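Local coordinates for calcium-binding EF hand family protein (PDB 6YIG) that binds a calcium ion through an EF-hand in its N-terminal EH domain and probably acts as an adaptor in plant endocytosis as part of the TPLATE complex, at residues A[19-22]-A[23-27]; A[67-70]-A[71-74]; A[88-91]-A[92-96]; A[48-51]-A[52-56]; A[41-44]-A[45-48]. All coordinates share one frame; numbering follows the deposited sequence.

In the fold
All five contacts are local and lie in one EH domain. Along the chain they run 1, 5, 4, 2, 3. Interaction 1 is the calcium loop after helix 12-20. Interactions 5 and 4 share helix 44-54: residues 41-48 lead into it, and residues 48-56 lead from it into the sodium loop. Interaction 2, on helix 64-78, lies about 2 Å from the centre of the chain and touches the other four. Interaction 3 lies at the C-terminal part of helix 85-93, with its centre about 25 Å from that of interaction 1, across the domain. The two metal loops are joined by the antiparallel strands 28-29 and 61-62, the usual pairing of two EF-hands.

Interaction 1 of 5, residues A[19-22]-A[23-27]; sequences RADL and DGDGR. With CA (calcium ion), chain B.
Asp21 turns its carboxylate into the loop formed by residues 23-27. From CB the chain leads to CG, which is anti to the backbone N (chi1 -177°) and lies 3.5 Å from Gly24 N. The two oxygens then part. Asp21 OD1 binds the calcium ion at 2.3 Å. Asp21 OD2 takes a hydrogen bond from Gly26 N at 2.9 Å, met on the syn side and somewhat out of the carboxylate plane. One carboxylate thus holds both the metal and the backbone of the loop. The backbone helps as well: Gly24 N donates to Asp21 O, closing a type I beta turn from Asp21 to Gly24.

This is the calcium-binding loop of an EF-hand, entered from helix 12-20. Asp23 OD1, Asp25 OD1 and Arg27 O also bind the ion, as does a water at 2.4 Å from the calcium. Glu32, on helix 30-37, completes the site. The carboxylate planes of Asp21 and Asp23 stand almost perpendicular, 87° apart. Two Asx turns fold the loop inward: Asp25 N donates to Asp23 OD1, and Arg27 N to Asp25 OD1, each from above the carboxylate plane. Asp25 OD2 does not bind the ion. The same water donates to it, and Arg27 forms a salt bridge with it, NH2 to OD2 3.0 Å. Arg27 NE donates to this oxygen too, and both nitrogens approach from the same face of the carboxylate.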
loop_
_atom_site.group_PDB
_atom_site.type_symbol
_atom_site.label_atom_id
_atom_site.label_comp_id
_atom_site.label_asym_id
_atom_site.label_seq_id
_atom_site.Cartn_x
_atom_site.Cartn_y
_atom_site.Cartn_z
ATOM N N ARG A 19 7.105 8.667 -5.028
ATOM C CA ARG A 19 7.526 7.947 -6.225
ATOM C C ARG A 19 6.325 7.423 -7.016
ATOM O O ARG A 19 6.344 7.395 -8.250
ATOM C CB ARG A 19 8.452 6.775 -5.890
ATOM C CG ARG A 19 9.081 6.117 -7.162
ATOM C CD ARG A 19 10.124 7.023 -7.854
ATOM N NE ARG A 19 10.538 6.525 -9.171
ATOM N N ALA A 20 5.283 6.980 -6.317
ATOM C CA ALA A 20 4.130 6.410 -6.997
ATOM C C ALA A 20 3.278 7.470 -7.682
ATOM O O ALA A 20 2.602 7.171 -8.670
ATOM C CB ALA A 20 3.278 5.637 -5.988
ATOM N N ASP A 21 3.264 8.692 -7.163
ATOM C CA ASP A 21 2.367 9.747 -7.642
ATOM C C ASP A 21 2.997 10.453 -8.836
ATOM O O ASP A 21 3.480 11.575 -8.760
ATOM C CB ASP A 21 2.058 10.731 -6.526
ATOM C CG ASP A 21 1.080 11.784 -6.958
ATOM O OD1 ASP A 21 0.409 11.570 -8.000
ATOM O OD2 ASP A 21 1.023 12.846 -6.277
ATOM N N LEU A 22 2.945 9.795 -9.986
ATOM C CA LEU A 22 3.734 10.249 -11.125
ATOM C C LEU A 22 3.331 11.638 -11.601
ATOM O O LEU A 22 4.162 12.358 -12.160
ATOM C CB LEU A 22 3.606 9.254 -12.277
ATOM C CG LEU A 22 4.074 7.821 -12.001
ATOM C CD1 LEU A 22 3.783 6.997 -13.240
ATOM C CD2 LEU A 22 5.523 7.772 -11.623
ATOM N N ASP A 23 2.064 12.015 -11.435
ATOM C CA ASP A 23 1.614 13.316 -11.907
ATOM C C ASP A 23 1.547 14.354 -10.802
ATOM O O ASP A 23 1.201 15.505 -11.084
ATOM C CB ASP A 23 0.255 13.247 -12.630
ATOM C CG ASP A 23 -0.884 12.705 -11.779
ATOM O OD1 ASP A 23 -0.744 12.469 -10.580
ATOM O OD2 ASP A 23 -1.973 12.442 -12.387
ATOM N N GLY A 24 1.896 13.998 -9.577
ATOM C CA GLY A 24 1.914 14.985 -8.510
ATOM C C GLY A 24 0.572 15.541 -8.094
ATOM O O GLY A 24 0.531 16.602 -7.443
ATOM N N ASP A 25 -0.527 14.867 -8.424
ATOM C CA ASP A 25 -1.837 15.406 -8.068
ATOM C C ASP A 25 -2.235 15.044 -6.647
ATOM O O ASP A 25 -3.321 15.442 -6.213
ATOM C CB ASP A 25 -2.903 14.955 -9.073
ATOM C CG ASP A 25 -3.316 13.528 -8.918
ATOM O OD1 ASP A 25 -2.585 12.742 -8.281
ATOM O OD2 ASP A 25 -4.382 13.165 -9.486
ATOM N N GLY A 26 -1.347 14.407 -5.891
ATOM C CA GLY A 26 -1.581 14.110 -4.492
ATOM C C GLY A 26 -2.455 12.912 -4.260
ATOM O O GLY A 26 -2.884 12.686 -3.124
ATOM N N ARG A 27 -2.739 12.143 -5.304
ATOM C CA ARG A 27 -3.540 10.928 -5.241
ATOM C C ARG A 27 -2.841 9.833 -6.025
ATOM O O ARG A 27 -2.151 10.112 -7.005
ATOM C CB ARG A 27 -4.934 11.136 -5.851
ATOM C CG ARG A 27 -5.724 12.337 -5.359
ATOM C CD ARG A 27 -7.017 12.437 -6.177
ATOM N NE ARG A 27 -6.763 12.763 -7.577
ATOM C CZ ARG A 27 -7.717 13.017 -8.468
ATOM N NH1 ARG A 27 -8.987 12.981 -8.099
ATOM N NH2 ARG A 27 -7.405 13.320 -9.726
HETATM CA CA CA B . -1.447 10.821 -9.076
HETATM O O HOH W 1 -3.581 10.530 -10.061
#

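Interaction 2 of 5, residues A[67-70]-A[71-74]; sequences FYNS and LRLV
Two successive turns of helix 64-78, in the core of the EH domain, meet where Phe67 packs on Leu71. Leu71 CG sits over one face of the Phe67 ring in a CH-pi contact, 4.2 Å from the ring centroid and offset toward the rim. The methyl Leu71 CD1 comes to 3.6 Å from Phe67 CE2. A chi1 of -176° at Phe67 lays the ring alongside Leu71. The ring also touches Ala20 and meets Phe36 edge-to-face.

Leu71 N gives Phe67 O the usual helical bond. In the Ser70 conformer given here, one of two deposited, Ser70 OG donates to the same oxygen at 2.8 Å, in the carbonyl plane and on a lone pair. This second bond is therefore tentative. The Ser70 side chain touches Ile50 and Ser54 of helix 44-54.

The polar side of the helix carries Asn69 and Arg72. The Arg72 chain is extended from CG to NE. Its NH1 makes a weak hydrogen bond to Asn69 OD1 at 3.1 Å, and this oxygen lies at the edge of the guanidinium, near its plane. The amide and guanidinium planes are 61° apart. Arg72 NH1 also passes 3.5 Å from Tyr68 CB. Tyr68 OH is hydrogen-bonded to Arg64. The guanidinium is probably placed by the weak bond to Asn69, another weak one from Arg72 NE to Ala97 O and a cation-pi contact with Phe13, while apolar contact alone joins the Phe67 and Leu71 side chains.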
loop_
_atom_site.group_PDB
_atom_site.type_symbol
_atom_site.label_atom_id
_atom_site.label_comp_id
_atom_site.label_asym_id
_atom_site.label_seq_id
_atom_site.Cartn_x
_atom_site.Cartn_y
_atom_site.Cartn_z
ATOM N N PHE A 67 -3.030 4.905 0.600
ATOM C CA PHE A 67 -1.839 4.351 -0.018
ATOM C C PHE A 67 -0.893 3.798 1.030
ATOM O O PHE A 67 -0.318 2.718 0.842
ATOM C CB PHE A 67 -1.129 5.388 -0.883
ATOM C CG PHE A 67 0.053 4.837 -1.628
ATOM C CD1 PHE A 67 -0.121 3.938 -2.655
ATOM C CD2 PHE A 67 1.334 5.193 -1.279
ATOM C CE1 PHE A 67 0.988 3.413 -3.333
ATOM C CE2 PHE A 67 2.436 4.674 -1.949
ATOM C CZ PHE A 67 2.255 3.804 -2.981
ATOM N N TYR A 68 -0.722 4.508 2.145
ATOM C CA TYR A 68 0.110 3.951 3.202
ATOM C C TYR A 68 -0.475 2.633 3.691
ATOM O O TYR A 68 0.265 1.683 3.976
ATOM C CB TYR A 68 0.268 4.921 4.362
ATOM C CG TYR A 68 1.126 6.158 4.167
ATOM C CD1 TYR A 68 1.548 6.591 2.919
ATOM C CD2 TYR A 68 1.454 6.921 5.264
ATOM C CE1 TYR A 68 2.274 7.756 2.785
ATOM C CE2 TYR A 68 2.182 8.074 5.146
ATOM C CZ TYR A 68 2.605 8.478 3.893
ATOM O OH TYR A 68 3.347 9.653 3.819
ATOM N N ASN A 69 -1.803 2.549 3.795
ATOM C CA ASN A 69 -2.410 1.283 4.180
ATOM C C ASN A 69 -2.173 0.204 3.128
ATOM O O ASN A 69 -1.925 -0.960 3.470
ATOM C CB ASN A 69 -3.904 1.442 4.437
ATOM C CG ASN A 69 -4.202 2.109 5.769
ATOM O OD1 ASN A 69 -3.410 2.051 6.703
ATOM N ND2 ASN A 69 -5.348 2.737 5.859
ATOM N N SER A 70 -2.211 0.561 1.842
ATOM C CA SER A 70 -1.896 -0.455 0.831
ATOM C C SER A 70 -0.448 -0.909 0.952
ATOM O O SER A 70 -0.145 -2.075 0.696
ATOM C CB SER A 70 -2.183 0.053 -0.583
ATOM O OG SER A 70 -1.174 0.921 -1.092
ATOM N N LEU A 71 0.455 -0.008 1.326
ATOM C CA LEU A 71 1.853 -0.381 1.556
ATOM C C LEU A 71 1.975 -1.343 2.734
ATOM O O LEU A 71 2.749 -2.314 2.686
ATOM C CB LEU A 71 2.687 0.881 1.807
ATOM C CG LEU A 71 2.939 1.771 0.578
ATOM C CD1 LEU A 71 3.562 3.102 1.057
ATOM C CD2 LEU A 71 3.776 1.099 -0.486
ATOM N N ARG A 72 1.216 -1.089 3.810
ATOM C CA ARG A 72 1.237 -1.976 4.965
ATOM C C ARG A 72 0.731 -3.359 4.599
ATOM O O ARG A 72 1.300 -4.367 5.021
ATOM C CB ARG A 72 0.401 -1.395 6.109
ATOM C CG ARG A 72 0.964 -0.131 6.693
ATOM C CD ARG A 72 0.090 0.454 7.810
ATOM N NE ARG A 72 0.745 1.652 8.342
ATOM C CZ ARG A 72 0.414 2.902 8.024
ATOM N NH1 ARG A 72 -0.612 3.170 7.238
ATOM N NH2 ARG A 72 1.121 3.900 8.513
ATOM N N LEU A 73 -0.353 -3.428 3.837
ATOM C CA LEU A 73 -0.859 -4.729 3.415
ATOM C C LEU A 73 0.147 -5.433 2.523
ATOM O O LEU A 73 0.269 -6.667 2.586
ATOM C CB LEU A 73 -2.190 -4.548 2.719
ATOM C CG LEU A 73 -3.334 -4.117 3.623
ATOM C CD1 LEU A 73 -4.565 -3.757 2.799
ATOM C CD2 LEU A 73 -3.662 -5.179 4.663
ATOM N N VAL A 74 0.847 -4.686 1.660
ATOM C CA VAL A 74 1.906 -5.281 0.846
ATOM C C VAL A 74 3.002 -5.877 1.725
ATOM O O VAL A 74 3.472 -6.993 1.478
ATOM C CB VAL A 74 2.465 -4.271 -0.170
ATOM C CG1 VAL A 74 3.774 -4.763 -0.765
ATOM C CG2 VAL A 74 1.434 -3.994 -1.245
#

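Interaction 3 of 5, residues A[88-91]-A[92-96]; sequences VNAA and LNTPA
Asn89 and Asn93 join their amides one turn apart near the C-terminal end of helix 85-93, which packs on helix 64-78 in the EH domain. Asn93 ND2 donates to Asn89 OD1 at 2.9 Å with an N-H...O angle of 158°. The oxygen lies in the amide plane of Asn93, but the two amide planes are 50° apart. Also one turn apart, Val88 and Leu92 lie side by side, pointing the same way, with Val88 CG1 3.6 Å from Leu92 CD1.

Thr94, just past the helix, turns its hydroxyl back to the last helical turn. Its OG1 donates to Ala90 O at 2.7 Å, in the carbonyl plane and on a lone pair. The same OG1 accepts from Ala96 N at 3.1 Å, an ST turn. With chi1 at 83°, OG1 falls between the backbone N and the carbonyl carbon, where it can serve both partners. A valine at Thr94 would probably leave Ala90 O and Ala96 N without this shared partner and let the turn drift from the helix end.

Further out, the backbone sets these side chains in place. Asn93 N donates to Asn89 O, while the bond from Leu92 N to Val88 O is weak. Ala91 and Leu92 rest on Leu73 and Asn69. A water donates to Thr94 O at 2.9 Å and, weakly, to Ala91 O. The methyl Thr94 CG2 lies 3.5 Å from Asn89 O.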
loop_
_atom_site.group_PDB
_atom_site.type_symbol
_atom_site.label_atom_id
_atom_site.label_comp_id
_atom_site.label_asym_id
_atom_site.label_seq_id
_atom_site.Cartn_x
_atom_site.Cartn_y
_atom_site.Cartn_z
ATOM N N VAL A 88 -6.539 -7.828 7.956
ATOM C CA VAL A 88 -6.928 -6.641 7.202
ATOM C C VAL A 88 -7.421 -5.557 8.150
ATOM O O VAL A 88 -7.005 -4.398 8.078
ATOM C CB VAL A 88 -8.007 -7.020 6.166
ATOM C CG1 VAL A 88 -8.734 -5.786 5.672
ATOM C CG2 VAL A 88 -7.364 -7.785 5.034
ATOM N N ASN A 89 -8.318 -5.917 9.068
ATOM C CA ASN A 89 -8.839 -4.934 10.003
ATOM C C ASN A 89 -7.733 -4.406 10.909
ATOM O O ASN A 89 -7.726 -3.222 11.279
ATOM C CB ASN A 89 -9.957 -5.546 10.827
ATOM C CG ASN A 89 -10.595 -4.546 11.764
ATOM O OD1 ASN A 89 -11.247 -3.607 11.328
ATOM N ND2 ASN A 89 -10.427 -4.758 13.039
ATOM N N ALA A 90 -6.784 -5.267 11.276
ATOM C CA ALA A 90 -5.706 -4.810 12.150
ATOM C C ALA A 90 -4.891 -3.735 11.465
ATOM O O ALA A 90 -4.500 -2.745 12.098
ATOM C CB ALA A 90 -4.808 -5.969 12.543
ATOM N N ALA A 91 -4.650 -3.882 10.160
ATOM C CA ALA A 91 -3.841 -2.906 9.428
ATOM C C ALA A 91 -4.619 -1.632 9.101
ATOM O O ALA A 91 -4.029 -0.556 8.947
ATOM C CB ALA A 91 -3.327 -3.522 8.128
ATOM N N LEU A 92 -5.930 -1.722 8.953
ATOM C CA LEU A 92 -6.736 -0.622 8.454
ATOM C C LEU A 92 -7.443 0.156 9.553
ATOM O O LEU A 92 -7.728 1.342 9.360
ATOM C CB LEU A 92 -7.804 -1.144 7.479
ATOM C CG LEU A 92 -7.263 -1.847 6.241
ATOM C CD1 LEU A 92 -8.444 -2.192 5.341
ATOM C CD2 LEU A 92 -6.262 -1.025 5.517
ATOM N N ASN A 93 -7.664 -0.454 10.720
ATOM C CA ASN A 93 -8.538 0.140 11.721
ATOM C C ASN A 93 -8.007 0.066 13.148
ATOM O O ASN A 93 -8.771 0.368 14.080
ATOM C CB ASN A 93 -9.926 -0.532 11.681
ATOM C CG ASN A 93 -10.712 -0.186 10.436
ATOM O OD1 ASN A 93 -10.827 0.980 10.072
ATOM N ND2 ASN A 93 -11.279 -1.194 9.790
ATOM N N THR A 94 -6.752 -0.307 13.371
ATOM C CA THR A 94 -6.220 -0.440 14.722
ATOM C C THR A 94 -4.810 0.127 14.772
ATOM O O THR A 94 -4.160 0.308 13.736
ATOM C CB THR A 94 -6.196 -1.899 15.218
ATOM O OG1 THR A 94 -5.008 -2.540 14.728
ATOM C CG2 THR A 94 -7.445 -2.673 14.770
ATOM N N PRO A 95 -4.301 0.435 15.967
ATOM C CA PRO A 95 -2.919 0.921 16.069
ATOM C C PRO A 95 -1.869 -0.135 15.775
ATOM O O PRO A 95 -0.679 0.199 15.727
ATOM C CB PRO A 95 -2.828 1.429 17.522
ATOM C CG PRO A 95 -3.964 0.787 18.235
ATOM C CD PRO A 95 -5.045 0.528 17.232
ATOM N N ALA A 96 -2.262 -1.397 15.544
ATOM C CA ALA A 96 -1.298 -2.374 15.051
ATOM C C ALA A 96 -0.675 -1.918 13.743
ATOM O O ALA A 96 0.435 -2.339 13.393
ATOM C CB ALA A 96 -1.977 -3.725 14.869
HETATM O O HOH W 2 -5.077 1.702 11.361
#

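Interaction 4 of 5, residues A[48-51]-A[52-56]; sequences AQIW and SLSDR. With NA (sodium ion), chain C.
The Trp51 ring has Asp55 CB over one face, 4.2 Å above its plane and offset toward the rim. The two side chains lie side by side and point the same way, with ring and carboxylate planes 60° apart. Asp55 OD2 stands 4.1 Å from Trp51 CZ2. A water joins the polar ends: it accepts from Trp51 NE1 at 2.9 Å and donates to Asp55 OD2. A chi1 of 170° carries the Trp51 indole along the helix toward the aspartate.

Helix 44-54 ends here and the second EF-hand-like loop begins. Asp55 OD1 binds a sodium ion at 2.3 Å, and Ser57, Ser59 and Phe61 with two waters complete the site. Asp55 OD2 accepts from Gly60 N across the loop. The backbone bond from Asp55 N to Trp51 O is nearly along the C=O axis.

Ser54 turns its hydroxyl back on the helix. OG donates to Ile50 O at 2.8 Å, from above the carbonyl plane, while the bond from Ser54 N to the same oxygen is weak. A leucine in place of Ser54 would probably cost Ile50 O its hydroxyl donor and press against Ser70 of helix 64-78. At Asp55 one oxygen serves the metal, and the other ties the loop backbone to the water bound to Trp51 NE1, which probably leaves the carboxylate little freedom to turn.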
loop_
_atom_site.group_PDB
_atom_site.type_symbol
_atom_site.label_atom_id
_atom_site.label_comp_id
_atom_site.label_asym_id
_atom_site.label_seq_id
_atom_site.Cartn_x
_atom_site.Cartn_y
_atom_site.Cartn_z
ATOM N N ALA A 48 -4.862 -7.005 -6.416
ATOM C CA ALA A 48 -6.255 -6.623 -6.606
ATOM C C ALA A 48 -6.996 -6.532 -5.278
ATOM O O ALA A 48 -7.763 -5.591 -5.046
ATOM C CB ALA A 48 -6.966 -7.622 -7.524
ATOM N N GLN A 49 -6.771 -7.498 -4.384
ATOM C CA GLN A 49 -7.453 -7.483 -3.095
ATOM C C GLN A 49 -6.990 -6.307 -2.249
ATOM O O GLN A 49 -7.804 -5.668 -1.581
ATOM C CB GLN A 49 -7.229 -8.805 -2.360
ATOM C CG GLN A 49 -8.035 -8.958 -1.082
ATOM C CD GLN A 49 -7.986 -10.388 -0.519
ATOM O OE1 GLN A 49 -7.299 -10.655 0.461
ATOM N NE2 GLN A 49 -8.720 -11.297 -1.137
ATOM N N ILE A 50 -5.694 -5.988 -2.298
ATOM C CA ILE A 50 -5.166 -4.840 -1.567
ATOM C C ILE A 50 -5.748 -3.542 -2.106
ATOM O O ILE A 50 -6.167 -2.679 -1.331
ATOM C CB ILE A 50 -3.625 -4.858 -1.618
ATOM C CG1 ILE A 50 -3.105 -5.988 -0.727
ATOM C CG2 ILE A 50 -3.045 -3.538 -1.170
ATOM C CD1 ILE A 50 -1.674 -6.291 -0.860
ATOM N N TRP A 51 -5.836 -3.404 -3.432
ATOM C CA TRP A 51 -6.408 -2.198 -4.019
ATOM C C TRP A 51 -7.853 -2.026 -3.570
ATOM O O TRP A 51 -8.260 -0.940 -3.146
ATOM C CB TRP A 51 -6.313 -2.262 -5.557
ATOM C CG TRP A 51 -7.104 -1.142 -6.195
ATOM C CD1 TRP A 51 -8.392 -1.202 -6.649
ATOM C CD2 TRP A 51 -6.683 0.215 -6.368
ATOM N NE1 TRP A 51 -8.786 0.019 -7.122
ATOM C CE2 TRP A 51 -7.756 0.910 -6.957
ATOM C CE3 TRP A 51 -5.494 0.900 -6.115
ATOM C CZ2 TRP A 51 -7.677 2.256 -7.284
ATOM C CZ3 TRP A 51 -5.419 2.223 -6.451
ATOM C CH2 TRP A 51 -6.506 2.898 -7.010
ATOM N N SER A 52 -8.649 -3.097 -3.684
ATOM C CA SER A 52 -10.055 -3.048 -3.288
ATOM C C SER A 52 -10.200 -2.606 -1.838
ATOM O O SER A 52 -11.023 -1.732 -1.521
ATOM C CB SER A 52 -10.689 -4.426 -3.513
ATOM O OG SER A 52 -12.047 -4.468 -3.105
ATOM N N LEU A 53 -9.366 -3.152 -0.957
ATOM C CA LEU A 53 -9.467 -2.853 0.461
ATOM C C LEU A 53 -9.024 -1.436 0.771
ATOM O O LEU A 53 -9.460 -0.849 1.771
ATOM C CB LEU A 53 -8.589 -3.807 1.264
ATOM C CG LEU A 53 -9.047 -5.252 1.263
ATOM C CD1 LEU A 53 -7.906 -6.117 1.785
ATOM C CD2 LEU A 53 -10.266 -5.451 2.152
ATOM N N SER A 54 -8.165 -0.887 -0.074
ATOM C CA SER A 54 -7.534 0.399 0.200
ATOM C C SER A 54 -8.326 1.571 -0.349
ATOM O O SER A 54 -8.248 2.673 0.203
ATOM C CB SER A 54 -6.125 0.440 -0.407
ATOM O OG SER A 54 -5.292 -0.522 0.212
ATOM N N ASP A 55 -9.018 1.393 -1.468
ATOM C CA ASP A 55 -9.842 2.445 -2.054
ATOM C C ASP A 55 -11.160 2.449 -1.286
ATOM O O ASP A 55 -12.198 1.968 -1.747
ATOM C CB ASP A 55 -10.040 2.227 -3.544
ATOM C CG ASP A 55 -10.817 3.357 -4.192
ATOM O OD1 ASP A 55 -11.045 4.402 -3.540
ATOM O OD2 ASP A 55 -11.213 3.190 -5.364
ATOM N N ARG A 56 -11.089 3.007 -0.072
ATOM C CA ARG A 56 -12.215 2.951 0.851
ATOM C C ARG A 56 -13.417 3.716 0.314
ATOM O O ARG A 56 -14.563 3.294 0.510
ATOM C CB ARG A 56 -11.789 3.500 2.216
ATOM C CG ARG A 56 -10.782 2.621 2.947
HETATM NA NA NA C . -10.613 6.620 -3.034
HETATM O O HOH W 3 -11.358 1.290 -7.189
HETATM O O HOH W 4 -10.280 9.235 -2.890
HETATM O O HOH W 5 -10.470 6.320 -0.792
#

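Interaction 5 of 5, residues A[41-44]-A[45-48]; sequences GLSK and QVLA
Leu42 leans on the first turn of the following helix. Its CB bond points toward residues 45-48. Farther out, Leu42 CD1 meets Leu47 CD2 at 4.0 Å. The same methyl, Leu42 CD1, lies 4.1 Å from Val46 CG1. The Leu42 and Leu47 side chains cross at about a right angle, while Leu42 and Val46 cross obliquely. Beyond them Leu42 touches Val74, Ala77 and Gln78, and Val46 also touches Ala77. Leu42, in the loop before helix 44-54, thereby reaches the later part of helix 64-78 of the EH domain.

Ser43 comes next and is the N-cap of helix 44-54. Ser43 OG accepts from Val46 N at 3.0 Å, with an N-H...O angle of 163°. Its chi1 of 77° swings OG over the start of the helix to meet an amide that has no earlier helical carbonyl to bond to. Val46 CG2 packs beside this oxygen, 3.2 Å from Ser43 OG. The bent chain of Gln45 brings its OE1 to 3.6 Å from Ser43 CB. Ser43 also uses its carbonyl: Leu47 N donates to Ser43 O at 3.0 Å, which begins the regular helical bonding.

Lys44 continues the pattern through its backbone. Its carbonyl oxygen accepts from Ala48 N, and Ala48 CB lies 3.4 Å from Lys44 O.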
loop_
_atom_site.group_PDB
_atom_site.type_symbol
_atom_site.label_atom_id
_atom_site.label_comp_id
_atom_site.label_asym_id
_atom_site.label_seq_id
_atom_site.Cartn_x
_atom_site.Cartn_y
_atom_site.Cartn_z
ATOM N N GLY A 41 6.648 -7.899 -6.188
ATOM C CA GLY A 41 6.786 -9.343 -6.161
ATOM C C GLY A 41 5.543 -10.118 -5.802
ATOM O O GLY A 41 5.608 -11.349 -5.681
ATOM N N LEU A 42 4.407 -9.455 -5.662
ATOM C CA LEU A 42 3.159 -10.091 -5.292
ATOM C C LEU A 42 2.320 -10.450 -6.518
ATOM O O LEU A 42 2.449 -9.865 -7.595
ATOM C CB LEU A 42 2.347 -9.178 -4.386
ATOM C CG LEU A 42 3.008 -8.775 -3.060
ATOM C CD1 LEU A 42 2.056 -7.867 -2.270
ATOM C CD2 LEU A 42 3.405 -9.985 -2.236
ATOM N N SER A 43 1.439 -11.427 -6.326
ATOM C CA SER A 43 0.524 -11.843 -7.367
ATOM C C SER A 43 -0.483 -10.748 -7.689
ATOM O O SER A 43 -0.818 -9.902 -6.849
ATOM C CB SER A 43 -0.204 -13.113 -6.933
ATOM O OG SER A 43 -1.210 -12.800 -6.005
ATOM N N LYS A 44 -0.993 -10.785 -8.922
ATOM C CA LYS A 44 -2.030 -9.836 -9.295
ATOM C C LYS A 44 -3.290 -10.044 -8.464
ATOM O O LYS A 44 -4.002 -9.078 -8.186
ATOM C CB LYS A 44 -2.338 -9.932 -10.788
ATOM C CG LYS A 44 -1.106 -9.770 -11.674
ATOM C CD LYS A 44 -0.431 -8.421 -11.504
ATOM C CE LYS A 44 0.853 -8.321 -12.323
ATOM N NZ LYS A 44 2.064 -8.238 -11.464
ATOM N N GLN A 45 -3.569 -11.280 -8.036
ATOM C CA GLN A 45 -4.738 -11.518 -7.203
ATOM C C GLN A 45 -4.615 -10.797 -5.872
ATOM O O GLN A 45 -5.568 -10.168 -5.404
ATOM C CB GLN A 45 -4.931 -13.023 -6.961
ATOM C CG GLN A 45 -5.362 -13.768 -8.181
ATOM C CD GLN A 45 -4.209 -14.444 -8.886
ATOM O OE1 GLN A 45 -3.057 -13.963 -8.876
ATOM N NE2 GLN A 45 -4.508 -15.575 -9.520
ATOM N N VAL A 46 -3.440 -10.890 -5.239
ATOM C CA VAL A 46 -3.237 -10.238 -3.954
ATOM C C VAL A 46 -3.286 -8.728 -4.131
ATOM O O VAL A 46 -3.910 -8.010 -3.328
ATOM C CB VAL A 46 -1.912 -10.715 -3.341
ATOM C CG1 VAL A 46 -1.513 -9.866 -2.154
ATOM C CG2 VAL A 46 -2.010 -12.174 -2.927
ATOM N N LEU A 47 -2.658 -8.210 -5.199
ATOM C CA LEU A 47 -2.644 -6.763 -5.400
ATOM C C LEU A 47 -4.042 -6.234 -5.690
ATOM O O LEU A 47 -4.395 -5.138 -5.253
ATOM C CB LEU A 47 -1.685 -6.396 -6.521
ATOM C CG LEU A 47 -0.210 -6.635 -6.197
ATOM C CD1 LEU A 47 0.640 -6.484 -7.436
ATOM C CD2 LEU A 47 0.211 -5.702 -5.077
ATOM N N ALA A 48 -4.862 -7.005 -6.416
ATOM C CA ALA A 48 -6.255 -6.623 -6.606
ATOM C C ALA A 48 -6.996 -6.532 -5.278
ATOM O O ALA A 48 -7.763 -5.591 -5.046
ATOM C CB ALA A 48 -6.966 -7.622 -7.524
#